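Local atomic coordinates of guanine deaminase (Escherichia coli, PDB entry 6OHB), a protein that catalyses the zinc-dependent hydrolytic deamination of guanine to xanthine and ammonia, the single step that converts guanine to xanthine in purine degradation. Residues 79-84 against 369-374; 128-133 against 161-166; 272-277 against 286-291; 308-313 against 320-325; 314-319 against 359-364. One frame throughout, in Å; residues are numbered along the deposited sequence.

Interaction 1: 79-84 against 369-374; sequences VDTHIH and KSLGLD. With ZN (zinc ion), chain E.
The His-X-His zinc motif of the amidohydrolase (β/α)8 barrel sits at the end of strand 73-84, whose earlier residues Val79 and Thr81 pack on Ser370 and Leu371, where helix 365-370 runs out. Leu371 and Thr81 carry the contact, with Val79 and Ser370 beside them. With CG anti to its carbonyl carbon (chi1 -62°), Leu371 sends CD1 alongside Val79, to 3.7 Å from Val79 CG1, and its branch point meets the methyl of Thr81, Leu371 CG to Thr81 CG2 being 3.8 Å. Thr81 CG2 also lies 3.5 Å from Ser370 OG, a van der Waals approach; the hydroxyl's own bond is to the Gly367 carbonyl, one turn back in its helix. A water donates to Ser370 OG and has a weak bond to Thr81 OG1, so it links the two hydroxyls beside the methyl contact. With Leu371 cut back to an alanine, the methyls of Val79 and Thr81 would probably face a gap where CG, CD1 and CD2 now lie. Just after Leu371 the helix closes in a Schellman motif, where Gly372, with positive phi, gives its N to Lys369 O at 2.9 Å. Farther along the strand, His82 and His84 bind the zinc ion with His237 and Asp327, and His82 ND1 is tied to His235. The two strand ligands bind through NE2, His82 NE2 at 2.0 Å and His84 NE2 at 1.9 Å from the zinc ion.

Interaction 2: 128-133 against 161-166; sequences KQLLRN and MRMIAG
The last turn of helix 116-132 points Leu130 at the run leading into strand 164-169, and Leu131 reaches it with a terminal methyl; the methyl ends of Met161 and Met163 receive them. The match is two leucines against two thioether chains. Leu131 and Met161 run antiparallel alongside each other, with Leu131 CD2 3.8 Å from Met161 CE. Leu130 lies roughly perpendicular to the Met163 chain, with Leu130 CD1 4.0 Å from Met163 CE, and the same CD1 is 4.2 Å from Met161 CE. Both methionines leave the backbone extended, CG anti to N (chi1 -177° in Met161 and 162° in Met163), and bend only at the last torsion, which brings each CE to the helix. In the (β/α)8 barrel this helix follows the first strand and strand 164-169 is the third, so the four side chains fill part of the layer between barrel wall and outer helices. Val140 of the second strand and Leu152 and Ala156 of helix 146-158 also touch Met163, while Leu131 reaches Val435 and Tyr436 of strand 433-437. At the helix end Asn133 folds back, its ND2 donating to Gln129 O at 2.9 Å along a nearly straight line (174°), and its OD1 takes a bond from Asn335 ND2. On another side of the helix, Gln129 and Arg132 pack on Pro397 of the second subunit.

Interaction 3: 272-277 against 286-291; sequences CVFAHC and DRLSET
Leu288 of helix 282-290 brings its CD2 methyl obliquely to the Phe274 ring, 3.8 Å from Phe274 CD2 and 3.9 Å from Phe274 CE2. The leucine stem starts beside its backbone N, CG anti to the carbonyl carbon (chi1 -73°), and from there its two methyls spread toward different partners. While CD2 serves the phenylalanine, CD1 looks toward the sulfur of Cys277, with Leu288 CD1 and Cys277 SG 4.5 Å apart, a loose apolar contact. Phe274 and Cys277 lie on either side of a corner in the chain at Ala275, so a single leucine touches the strand and the loop after it. No hydrogen bond joins the two segments. The helix end is secured internally: Arg287 O accepts both from Thr291 OG1 at 2.7 Å and from Thr291 N at 3.1 Å. Strand 272-274, helix 282-290 and strand 294-297 form one β-α-β unit of the barrel, and this packing sets the helix of that unit against its first strand. Phe274 also touches Thr236 and Leu238 on the preceding strand 233-238, while Leu288 meets Ile295 of the following strand and Leu259 of helix 258-264.

Interaction 4: 308-313 against 320-325; sequences GLFNLK and VKVGMG
The chain entering helix 312-317 and the strand that follows that helix come closest at Leu312 and Val322, whose CA atoms are 8.0 Å apart, with no hydrogen bond between the segments. Before the helix the backbone makes an inverse gamma turn centred on Asn311, which also occupies the N-cap position; its OD1 weakly accepts from Lys314 N. Phe310 and Leu312, either side of Asn311, both reach Val322 with their side-chain ends. Val322 meets Phe310 mainly with CG2 and Leu312 with CG1. Its CG2 methyl meets the edge of the Phe310 ring, near the ring plane, with Val322 CG2 3.8 Å from Phe310 CZ and 4.1 Å from Phe310 CE2. Val322 CG1, set anti to the backbone N (chi1 171°), takes Leu312 CD1 at 3.9 Å, the two side chains meeting at a slant. Leu312 CD1 itself lies in the plane of the Phe310 ring at its edge, so ring, leucine and valine close on one another as a small triangle. Trimming Val322 to an alanine is likely to leave the Phe310 edge and Leu312 CD1 facing a gap, with both side chains less firmly fixed. The Phe310 carbonyl is held by Gln350 NE2. The arrangement lies where the eighth strand of the (β/α)8 barrel, 321-324, is covered by its preceding helix: Phe310 also meets Phe297 and Ile295 of strand 294-297, Leu312 touches Leu347 of helix 336-349, and Ala315 of helix 312-317 backs both Phe310 and Val322.

Interaction 5: 314-319 against 359-364; sequences KAWQKK and AFYLAT
Trp316 reaches from helix 312-317 to helix 356-363 with the far rim of its indole, where Trp316 CH2 lies 4.2 Å from Tyr361 CE2. The tyrosine atom sits at the edge of the indole, near its plane, whereas the tryptophan atom approaches the Tyr361 ring obliquely, so the pair is not a stack. Trp316 CZ2 also has Leu362 CD2 at 4.5 Å, a looser contact. Trp316 CG is anti to its carbonyl carbon (chi1 -77°), Tyr361 CG anti to its backbone N (chi1 177°); the nearest CA atoms, those of Trp316 and Leu362, are 12.0 Å apart, so the long side chains make the contact. Trp316 NE1 bonds to Glu358 OE2, which helps hold the indole's orientation, and Tyr361 OH is bonded to Ile22 N, which anchors the far end of the tyrosine. Pro25 and Tyr352 also pack on the indole, and Val18 and Ile28 on the tyrosine. Helix 312-317 ends in a Schellman motif at Lys319, which has positive phi, just before the chain enters strand 321-324. This is helix-to-helix packing in the outer layer of a (β/α)8 barrel, away from the zinc site, joining helices that come before and after the eighth strand.

From the N terminus, strand 73-84 opens interaction 1, which closes at 369-374 and so encloses the other four contacts, joining the first barrel strand to the helical region after the eighth. Within that span interaction 2 closes a short loop between helix 116-132 and the third strand, and interaction 3 a shorter one inside the β-α-β unit that runs from the sixth strand to the seventh. Interactions 4 and 5 cross, sharing helix 312-317: one ties its start to strand 321-324, the other its body to helix 356-363. In space interaction 1 touches all four, Thr81 N meeting Met324 O (2.8 Å) of interaction 4, while interaction 2 stays apart from the other three.

Interaction 1: 79-84 against 369-374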
# COMPACT_ATOMS: atom_id res chain seq x y z
N VAL A 79 -14.71 -0.91 11.40
CA VAL A 79 -15.15 -2.26 11.72
C VAL A 79 -14.30 -3.23 10.90
O VAL A 79 -14.41 -3.27 9.67
CB VAL A 79 -16.64 -2.46 11.43
CG1 VAL A 79 -17.05 -3.88 11.77
CG2 VAL A 79 -17.47 -1.44 12.21
N ASP A 80 -13.47 -4.01 11.59
CA ASP A 80 -12.55 -4.96 10.98
C ASP A 80 -13.14 -6.37 11.12
O ASP A 80 -13.14 -6.92 12.23
CB ASP A 80 -11.18 -4.87 11.66
CG ASP A 80 -10.07 -5.54 10.86
OD1 ASP A 80 -10.36 -6.48 10.09
OD2 ASP A 80 -8.91 -5.12 11.02
N THR A 81 -13.58 -6.96 10.01
CA THR A 81 -14.38 -8.17 10.09
C THR A 81 -13.59 -9.48 10.03
O THR A 81 -14.20 -10.55 10.08
CB THR A 81 -15.45 -8.18 8.99
OG1 THR A 81 -14.82 -8.15 7.70
CG2 THR A 81 -16.39 -6.99 9.14
N HIS A 82 -12.26 -9.43 9.95
CA HIS A 82 -11.45 -10.66 10.06
C HIS A 82 -10.02 -10.27 10.37
O HIS A 82 -9.34 -9.66 9.54
CB HIS A 82 -11.53 -11.50 8.78
CG HIS A 82 -10.70 -12.75 8.83
ND1 HIS A 82 -11.05 -13.84 9.60
CD2 HIS A 82 -9.55 -13.08 8.21
CE1 HIS A 82 -10.14 -14.79 9.44
NE2 HIS A 82 -9.22 -14.35 8.60
N ILE A 83 -9.55 -10.63 11.57
CA ILE A 83 -8.19 -10.34 11.98
C ILE A 83 -7.76 -11.41 12.98
O ILE A 83 -8.57 -11.90 13.77
CB ILE A 83 -8.08 -8.91 12.56
CG1 ILE A 83 -6.64 -8.58 12.96
CG2 ILE A 83 -9.06 -8.70 13.72
CD1 ILE A 83 -6.42 -7.12 13.31
N HIS A 84 -6.49 -11.82 12.90
CA HIS A 84 -5.93 -12.86 13.76
C HIS A 84 -5.10 -12.19 14.86
O HIS A 84 -4.08 -11.56 14.59
CB HIS A 84 -5.07 -13.84 12.93
CG HIS A 84 -5.83 -14.63 11.90
ND1 HIS A 84 -6.13 -15.97 12.06
CD2 HIS A 84 -6.27 -14.31 10.66
CE1 HIS A 84 -6.75 -16.42 10.99
NE2 HIS A 84 -6.86 -15.43 10.13
N LYS A 369 -23.03 -3.95 9.60
CA LYS A 369 -24.14 -4.72 9.06
C LYS A 369 -23.73 -6.16 8.76
O LYS A 369 -24.48 -7.10 9.05
CB LYS A 369 -24.67 -4.05 7.80
CG LYS A 369 -25.66 -4.89 7.02
CD LYS A 369 -27.05 -4.78 7.59
CE LYS A 369 -28.07 -5.27 6.58
NZ LYS A 369 -27.74 -4.81 5.20
N SER A 370 -22.54 -6.35 8.18
CA SER A 370 -22.07 -7.71 7.92
C SER A 370 -21.89 -8.49 9.22
O SER A 370 -22.07 -9.71 9.24
CB SER A 370 -20.76 -7.70 7.12
OG SER A 370 -19.64 -7.57 7.97
N LEU A 371 -21.55 -7.80 10.31
CA LEU A 371 -21.44 -8.44 11.61
C LEU A 371 -22.76 -8.46 12.37
O LEU A 371 -22.80 -8.96 13.50
CB LEU A 371 -20.37 -7.74 12.45
CG LEU A 371 -18.96 -7.80 11.85
CD1 LEU A 371 -17.91 -7.27 12.82
CD2 LEU A 371 -18.62 -9.23 11.40
N GLY A 372 -23.83 -7.92 11.79
CA GLY A 372 -25.11 -7.85 12.48
C GLY A 372 -25.13 -6.92 13.67
O GLY A 372 -25.87 -7.17 14.64
N LEU A 373 -24.35 -5.84 13.63
CA LEU A 373 -24.28 -4.88 14.73
C LEU A 373 -24.68 -3.48 14.30
O LEU A 373 -24.45 -2.53 15.05
CB LEU A 373 -22.87 -4.85 15.33
CG LEU A 373 -22.30 -6.11 15.96
CD1 LEU A 373 -20.82 -5.91 16.28
CD2 LEU A 373 -23.08 -6.48 17.22
N ASP A 374 -25.25 -3.32 13.10
CA ASP A 374 -25.61 -2.00 12.59
C ASP A 374 -26.69 -1.31 13.41
O ASP A 374 -26.91 -0.11 13.24
CB ASP A 374 -26.05 -2.10 11.13
CG ASP A 374 -27.17 -3.09 10.92
OD1 ASP A 374 -26.96 -4.29 11.22
OD2 ASP A 374 -28.26 -2.67 10.47
ZN ZN E . -7.47 -15.30 8.34
O HOH W 1 -17.68 -9.16 6.78

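Interaction 2: 128-133 against 161-166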
# COMPACT_ATOMS: atom_id res chain seq x y z
N LYS A 128 -3.81 -1.96 21.34
CA LYS A 128 -3.21 -0.66 21.03
C LYS A 128 -3.16 -0.42 19.53
O LYS A 128 -3.44 0.69 19.06
CB LYS A 128 -1.79 -0.59 21.60
CG LYS A 128 -1.54 0.43 22.72
CD LYS A 128 -2.56 0.34 23.84
CE LYS A 128 -2.24 1.34 24.95
NZ LYS A 128 -0.97 1.01 25.66
N GLN A 129 -2.82 -1.46 18.76
CA GLN A 129 -2.79 -1.32 17.30
C GLN A 129 -4.18 -1.05 16.75
O GLN A 129 -4.34 -0.22 15.84
CB GLN A 129 -2.18 -2.56 16.66
CG GLN A 129 -0.74 -2.81 17.06
CD GLN A 129 0.11 -1.55 17.05
OE1 GLN A 129 0.36 -0.97 16.00
NE2 GLN A 129 0.55 -1.12 18.23
N LEU A 130 -5.19 -1.76 17.25
CA LEU A 130 -6.57 -1.48 16.84
C LEU A 130 -6.92 -0.02 17.07
O LEU A 130 -7.41 0.67 16.17
CB LEU A 130 -7.54 -2.39 17.59
CG LEU A 130 -7.49 -3.88 17.25
CD1 LEU A 130 -8.54 -4.63 18.06
CD2 LEU A 130 -7.68 -4.11 15.75
N LEU A 131 -6.68 0.48 18.29
CA LEU A 131 -7.08 1.84 18.63
C LEU A 131 -6.36 2.87 17.77
O LEU A 131 -6.98 3.77 17.20
CB LEU A 131 -6.85 2.11 20.11
CG LEU A 131 -7.72 1.27 21.05
CD1 LEU A 131 -7.45 1.64 22.50
CD2 LEU A 131 -9.19 1.45 20.70
N ARG A 132 -5.03 2.74 17.64
CA ARG A 132 -4.27 3.76 16.92
C ARG A 132 -4.59 3.79 15.43
O ARG A 132 -4.22 4.76 14.75
CB ARG A 132 -2.76 3.56 17.11
CG ARG A 132 -2.15 2.48 16.24
CD ARG A 132 -0.80 2.92 15.66
NE ARG A 132 0.10 3.48 16.68
CZ ARG A 132 1.25 4.07 16.41
NH1 ARG A 132 1.67 4.18 15.15
NH2 ARG A 132 2.00 4.54 17.40
N ASN A 133 -5.28 2.79 14.89
CA ASN A 133 -5.71 2.81 13.50
C ASN A 133 -7.20 3.09 13.34
O ASN A 133 -7.72 3.01 12.23
CB ASN A 133 -5.32 1.51 12.81
CG ASN A 133 -3.83 1.42 12.55
OD1 ASN A 133 -3.33 1.93 11.55
ND2 ASN A 133 -3.10 0.79 13.46
N MET A 161 -14.64 -2.24 25.15
CA MET A 161 -14.68 -2.33 23.70
C MET A 161 -15.73 -3.35 23.27
O MET A 161 -15.97 -4.35 23.95
CB MET A 161 -13.30 -2.75 23.18
CG MET A 161 -13.14 -2.83 21.68
SD MET A 161 -11.44 -3.29 21.25
CE MET A 161 -10.94 -1.90 20.25
N ARG A 162 -16.38 -3.08 22.13
CA ARG A 162 -17.25 -4.08 21.50
C ARG A 162 -16.41 -4.90 20.53
O ARG A 162 -16.00 -4.41 19.48
CB ARG A 162 -18.44 -3.44 20.79
CG ARG A 162 -19.42 -4.49 20.27
CD ARG A 162 -20.77 -3.89 19.87
NE ARG A 162 -21.55 -3.42 21.02
CZ ARG A 162 -22.36 -4.18 21.75
NH1 ARG A 162 -22.51 -5.47 21.47
NH2 ARG A 162 -23.04 -3.66 22.77
N MET A 163 -16.18 -6.16 20.88
CA MET A 163 -15.33 -7.05 20.11
C MET A 163 -15.95 -8.44 20.07
O MET A 163 -16.45 -8.93 21.09
CB MET A 163 -13.92 -7.12 20.71
CG MET A 163 -13.10 -8.32 20.25
SD MET A 163 -11.49 -8.41 21.05
CE MET A 163 -10.72 -6.91 20.45
N ILE A 164 -15.90 -9.07 18.91
CA ILE A 164 -16.29 -10.47 18.76
C ILE A 164 -15.02 -11.29 18.61
O ILE A 164 -14.17 -11.00 17.76
CB ILE A 164 -17.21 -10.66 17.54
CG1 ILE A 164 -18.23 -9.53 17.45
CG2 ILE A 164 -17.90 -12.02 17.60
CD1 ILE A 164 -19.12 -9.61 16.22
N ALA A 165 -14.88 -12.32 19.45
CA ALA A 165 -13.71 -13.17 19.43
C ALA A 165 -14.12 -14.57 19.87
O ALA A 165 -15.23 -14.79 20.37
CB ALA A 165 -12.60 -12.61 20.33
N GLY A 166 -13.22 -15.52 19.67
CA GLY A 166 -13.48 -16.89 20.06
C GLY A 166 -12.23 -17.73 19.95
O GLY A 166 -11.25 -17.35 19.30

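Interaction 3: 272-277 against 286-291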
# COMPACT_ATOMS: atom_id res chain seq x y z
N CYS A 272 -22.95 -15.41 10.72
CA CYS A 272 -21.93 -16.36 10.29
C CYS A 272 -21.08 -15.67 9.23
O CYS A 272 -21.60 -15.29 8.17
CB CYS A 272 -22.55 -17.64 9.76
SG CYS A 272 -23.79 -18.41 10.87
N VAL A 273 -19.79 -15.51 9.51
CA VAL A 273 -18.89 -14.72 8.68
C VAL A 273 -17.81 -15.64 8.12
O VAL A 273 -17.09 -16.30 8.88
CB VAL A 273 -18.26 -13.55 9.46
CG1 VAL A 273 -17.34 -12.74 8.54
CG2 VAL A 273 -19.34 -12.66 10.04
N PHE A 274 -17.67 -15.62 6.80
CA PHE A 274 -16.74 -16.47 6.08
C PHE A 274 -15.68 -15.57 5.45
O PHE A 274 -16.00 -14.72 4.61
CB PHE A 274 -17.47 -17.30 5.03
CG PHE A 274 -18.52 -18.21 5.61
CD1 PHE A 274 -18.17 -19.43 6.16
CD2 PHE A 274 -19.85 -17.83 5.63
CE1 PHE A 274 -19.12 -20.27 6.71
CE2 PHE A 274 -20.82 -18.66 6.18
CZ PHE A 274 -20.45 -19.88 6.72
N ALA A 275 -14.44 -15.77 5.86
CA ALA A 275 -13.32 -14.97 5.38
C ALA A 275 -12.88 -15.42 4.00
O ALA A 275 -12.87 -16.62 3.69
CB ALA A 275 -12.15 -15.06 6.36
N HIS A 276 -12.55 -14.43 3.16
CA HIS A 276 -11.91 -14.54 1.85
C HIS A 276 -12.92 -14.76 0.73
O HIS A 276 -13.24 -13.81 0.01
CB HIS A 276 -10.83 -15.63 1.86
CG HIS A 276 -9.76 -15.39 2.88
ND1 HIS A 276 -8.91 -14.30 2.83
CD2 HIS A 276 -9.41 -16.08 4.00
CE1 HIS A 276 -8.08 -14.34 3.86
NE2 HIS A 276 -8.37 -15.41 4.58
N CYS A 277 -13.42 -15.99 0.58
CA CYS A 277 -14.46 -16.28 -0.42
C CYS A 277 -14.03 -15.84 -1.81
O CYS A 277 -14.79 -15.21 -2.55
CB CYS A 277 -15.79 -15.61 -0.04
SG CYS A 277 -16.49 -16.24 1.50
N ASP A 286 -25.28 -18.37 -4.20
CA ASP A 286 -26.71 -18.43 -3.90
C ASP A 286 -26.98 -18.98 -2.50
O ASP A 286 -27.93 -18.54 -1.85
CB ASP A 286 -27.43 -19.29 -4.95
CG ASP A 286 -27.28 -18.74 -6.36
OD1 ASP A 286 -27.00 -17.54 -6.52
OD2 ASP A 286 -27.46 -19.53 -7.32
N ARG A 287 -26.17 -19.93 -2.04
CA ARG A 287 -26.34 -20.45 -0.68
C ARG A 287 -26.04 -19.39 0.37
O ARG A 287 -26.78 -19.26 1.35
CB ARG A 287 -25.46 -21.69 -0.49
CG ARG A 287 -25.55 -22.35 0.88
CD ARG A 287 -26.86 -23.11 1.08
NE ARG A 287 -27.00 -24.35 0.30
CZ ARG A 287 -26.15 -25.38 0.31
NH1 ARG A 287 -25.06 -25.37 1.06
NH2 ARG A 287 -26.40 -26.44 -0.45
N LEU A 288 -24.96 -18.64 0.19
CA LEU A 288 -24.67 -17.54 1.11
C LEU A 288 -25.80 -16.52 1.10
O LEU A 288 -26.17 -15.99 2.15
CB LEU A 288 -23.34 -16.87 0.73
CG LEU A 288 -22.06 -17.64 1.04
CD1 LEU A 288 -20.85 -16.83 0.61
CD2 LEU A 288 -21.99 -17.99 2.52
N SER A 289 -26.37 -16.25 -0.07
CA SER A 289 -27.37 -15.19 -0.16
C SER A 289 -28.71 -15.63 0.41
O SER A 289 -29.43 -14.81 0.98
CB SER A 289 -27.53 -14.76 -1.62
OG SER A 289 -28.80 -14.19 -1.85
N GLU A 290 -29.06 -16.91 0.27
CA GLU A 290 -30.32 -17.40 0.81
C GLU A 290 -30.27 -17.54 2.33
O GLU A 290 -31.27 -17.27 3.01
CB GLU A 290 -30.70 -18.74 0.17
N THR A 291 -29.13 -17.96 2.87
CA THR A 291 -28.94 -18.09 4.31
C THR A 291 -28.55 -16.78 4.99
O THR A 291 -28.37 -16.78 6.21
CB THR A 291 -27.88 -19.17 4.60
OG1 THR A 291 -26.64 -18.80 4.00
CG2 THR A 291 -28.33 -20.51 4.06

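Interaction 4: 308-313 against 320-325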
# COMPACT_ATOMS: atom_id res chain seq x y z
N GLY A 308 -6.12 -14.50 -5.29
CA GLY A 308 -7.02 -14.14 -6.36
C GLY A 308 -7.75 -12.87 -6.01
O GLY A 308 -7.42 -12.19 -5.05
N LEU A 309 -8.80 -12.58 -6.77
CA LEU A 309 -9.51 -11.31 -6.65
C LEU A 309 -10.97 -11.57 -6.27
O LEU A 309 -11.70 -12.23 -7.02
CB LEU A 309 -9.42 -10.52 -7.96
CG LEU A 309 -8.08 -10.59 -8.69
CD1 LEU A 309 -8.14 -9.82 -10.00
CD2 LEU A 309 -6.97 -10.04 -7.81
N PHE A 310 -11.39 -11.03 -5.12
CA PHE A 310 -12.75 -11.23 -4.65
C PHE A 310 -13.71 -10.46 -5.53
O PHE A 310 -13.48 -9.29 -5.85
CB PHE A 310 -12.87 -10.78 -3.19
CG PHE A 310 -14.29 -10.75 -2.66
CD1 PHE A 310 -14.93 -11.91 -2.27
CD2 PHE A 310 -14.98 -9.55 -2.55
CE1 PHE A 310 -16.22 -11.88 -1.79
CE2 PHE A 310 -16.27 -9.51 -2.06
CZ PHE A 310 -16.90 -10.68 -1.68
N ASN A 311 -14.81 -11.12 -5.91
CA ASN A 311 -15.77 -10.56 -6.86
C ASN A 311 -16.85 -9.82 -6.07
O ASN A 311 -17.93 -10.32 -5.79
CB ASN A 311 -16.37 -11.67 -7.72
CG ASN A 311 -17.10 -11.14 -8.94
OD1 ASN A 311 -17.20 -9.93 -9.14
ND2 ASN A 311 -17.63 -12.05 -9.75
N LEU A 312 -16.52 -8.58 -5.69
CA LEU A 312 -17.46 -7.76 -4.93
C LEU A 312 -18.71 -7.45 -5.75
O LEU A 312 -19.80 -7.30 -5.18
CB LEU A 312 -16.78 -6.46 -4.48
CG LEU A 312 -17.64 -5.49 -3.66
CD1 LEU A 312 -18.00 -6.10 -2.32
CD2 LEU A 312 -16.93 -4.16 -3.48
N LYS A 313 -18.57 -7.35 -7.07
CA LYS A 313 -19.71 -7.05 -7.92
C LYS A 313 -20.75 -8.17 -7.86
O LYS A 313 -21.95 -7.91 -7.73
CB LYS A 313 -19.24 -6.82 -9.36
CG LYS A 313 -20.34 -6.72 -10.39
CD LYS A 313 -19.74 -6.54 -11.77
CE LYS A 313 -20.79 -6.63 -12.87
NZ LYS A 313 -20.14 -6.66 -14.21
N VAL A 320 -25.34 -10.39 -1.00
CA VAL A 320 -24.67 -10.97 0.17
C VAL A 320 -23.90 -9.86 0.89
O VAL A 320 -23.25 -9.03 0.25
CB VAL A 320 -23.76 -12.15 -0.22
CG1 VAL A 320 -22.83 -11.76 -1.33
CG2 VAL A 320 -22.97 -12.65 1.00
N LYS A 321 -24.03 -9.82 2.21
CA LYS A 321 -23.36 -8.81 3.04
C LYS A 321 -21.84 -8.99 3.06
O LYS A 321 -21.34 -10.09 3.28
CB LYS A 321 -23.92 -8.87 4.47
CG LYS A 321 -25.40 -8.54 4.56
CD LYS A 321 -25.91 -8.72 5.99
CE LYS A 321 -26.13 -10.19 6.30
NZ LYS A 321 -26.18 -10.45 7.76
N VAL A 322 -21.12 -7.89 2.83
CA VAL A 322 -19.66 -7.92 2.77
C VAL A 322 -19.10 -6.87 3.72
O VAL A 322 -19.56 -5.72 3.73
CB VAL A 322 -19.13 -7.67 1.34
CG1 VAL A 322 -17.62 -7.48 1.34
CG2 VAL A 322 -19.51 -8.83 0.43
N GLY A 323 -18.10 -7.27 4.52
CA GLY A 323 -17.31 -6.35 5.30
C GLY A 323 -15.83 -6.51 4.97
O GLY A 323 -15.42 -7.44 4.26
N MET A 324 -15.03 -5.57 5.47
CA MET A 324 -13.59 -5.55 5.21
C MET A 324 -12.81 -6.15 6.38
O MET A 324 -13.09 -5.84 7.54
CB MET A 324 -13.11 -4.12 4.95
CG MET A 324 -13.82 -3.38 3.83
SD MET A 324 -13.67 -4.17 2.22
CE MET A 324 -11.88 -4.27 2.06
N GLY A 325 -11.83 -6.99 6.06
CA GLY A 325 -10.93 -7.53 7.06
C GLY A 325 -9.49 -7.34 6.64
O GLY A 325 -9.17 -7.24 5.46

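Interaction 5: 314-319 against 359-364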
# COMPACT_ATOMS: atom_id res chain seq x y z
N LYS A 314 -20.29 -9.43 -7.92
CA LYS A 314 -21.23 -10.54 -7.79
C LYS A 314 -21.80 -10.59 -6.38
O LYS A 314 -22.93 -11.05 -6.19
CB LYS A 314 -20.54 -11.86 -8.14
N ALA A 315 -21.04 -10.12 -5.39
CA ALA A 315 -21.57 -10.06 -4.04
C ALA A 315 -22.73 -9.07 -3.94
O ALA A 315 -23.75 -9.36 -3.30
CB ALA A 315 -20.46 -9.68 -3.05
N TRP A 316 -22.60 -7.91 -4.58
CA TRP A 316 -23.72 -6.96 -4.61
C TRP A 316 -24.89 -7.52 -5.40
O TRP A 316 -26.05 -7.38 -4.98
CB TRP A 316 -23.27 -5.63 -5.20
CG TRP A 316 -22.48 -4.75 -4.26
CD1 TRP A 316 -21.17 -4.39 -4.39
CD2 TRP A 316 -22.96 -4.11 -3.07
NE1 TRP A 316 -20.80 -3.57 -3.35
CE2 TRP A 316 -21.88 -3.38 -2.53
CE3 TRP A 316 -24.19 -4.07 -2.41
CZ2 TRP A 316 -21.99 -2.63 -1.36
CZ3 TRP A 316 -24.30 -3.33 -1.24
CH2 TRP A 316 -23.21 -2.62 -0.73
N GLN A 317 -24.62 -8.16 -6.55
CA GLN A 317 -25.70 -8.72 -7.36
C GLN A 317 -26.44 -9.82 -6.62
O GLN A 317 -27.67 -9.87 -6.64
CB GLN A 317 -25.15 -9.24 -8.69
N LYS A 318 -25.70 -10.71 -5.95
CA LYS A 318 -26.30 -11.77 -5.16
C LYS A 318 -26.82 -11.29 -3.80
O LYS A 318 -27.32 -12.11 -3.03
CB LYS A 318 -25.29 -12.92 -4.95
CG LYS A 318 -24.71 -13.50 -6.24
CD LYS A 318 -25.74 -14.26 -7.06
N LYS A 319 -26.68 -10.00 -3.50
CA LYS A 319 -27.19 -9.40 -2.26
C LYS A 319 -26.65 -10.10 -1.01
O LYS A 319 -27.38 -10.37 -0.06
CB LYS A 319 -28.72 -9.39 -2.24
CG LYS A 319 -29.38 -8.76 -3.46
CD LYS A 319 -30.64 -7.99 -3.07
CE LYS A 319 -31.14 -7.11 -4.21
NZ LYS A 319 -30.26 -5.93 -4.46
N ALA A 359 -16.47 2.63 -0.35
CA ALA A 359 -15.38 2.27 0.55
C ALA A 359 -15.65 2.73 1.97
O ALA A 359 -15.50 1.97 2.94
CB ALA A 359 -14.06 2.85 0.03
N PHE A 360 -16.07 3.99 2.12
CA PHE A 360 -16.41 4.51 3.44
C PHE A 360 -17.55 3.70 4.06
O PHE A 360 -17.52 3.39 5.26
CB PHE A 360 -16.77 5.99 3.35
CG PHE A 360 -17.18 6.61 4.65
CD1 PHE A 360 -16.23 7.01 5.58
CD2 PHE A 360 -18.52 6.81 4.95
CE1 PHE A 360 -16.60 7.59 6.78
CE2 PHE A 360 -18.90 7.39 6.15
CZ PHE A 360 -17.94 7.78 7.07
N TYR A 361 -18.54 3.33 3.26
CA TYR A 361 -19.66 2.55 3.76
C TYR A 361 -19.20 1.19 4.27
O TYR A 361 -19.55 0.78 5.38
CB TYR A 361 -20.71 2.39 2.66
CG TYR A 361 -21.89 1.54 3.03
CD1 TYR A 361 -22.91 2.04 3.83
CD2 TYR A 361 -22.00 0.24 2.56
CE1 TYR A 361 -24.00 1.26 4.16
CE2 TYR A 361 -23.08 -0.55 2.89
CZ TYR A 361 -24.08 -0.03 3.69
OH TYR A 361 -25.17 -0.82 4.02
N LEU A 362 -18.41 0.48 3.46
CA LEU A 362 -17.93 -0.83 3.88
C LEU A 362 -17.05 -0.74 5.12
O LEU A 362 -17.01 -1.67 5.92
CB LEU A 362 -17.18 -1.51 2.74
CG LEU A 362 -18.03 -1.94 1.54
CD1 LEU A 362 -17.14 -2.44 0.41
CD2 LEU A 362 -19.02 -3.00 1.95
N ALA A 363 -16.35 0.39 5.29
CA ALA A 363 -15.49 0.54 6.46
C ALA A 363 -16.28 0.78 7.74
O ALA A 363 -15.80 0.45 8.83
CB ALA A 363 -14.49 1.68 6.24
N THR A 364 -17.49 1.32 7.65
CA THR A 364 -18.23 1.67 8.86
C THR A 364 -19.54 0.91 8.96
O THR A 364 -19.57 -0.21 9.49
CB THR A 364 -18.50 3.18 8.92
OG1 THR A 364 -19.25 3.58 7.76
CG2 THR A 364 -17.20 3.96 8.97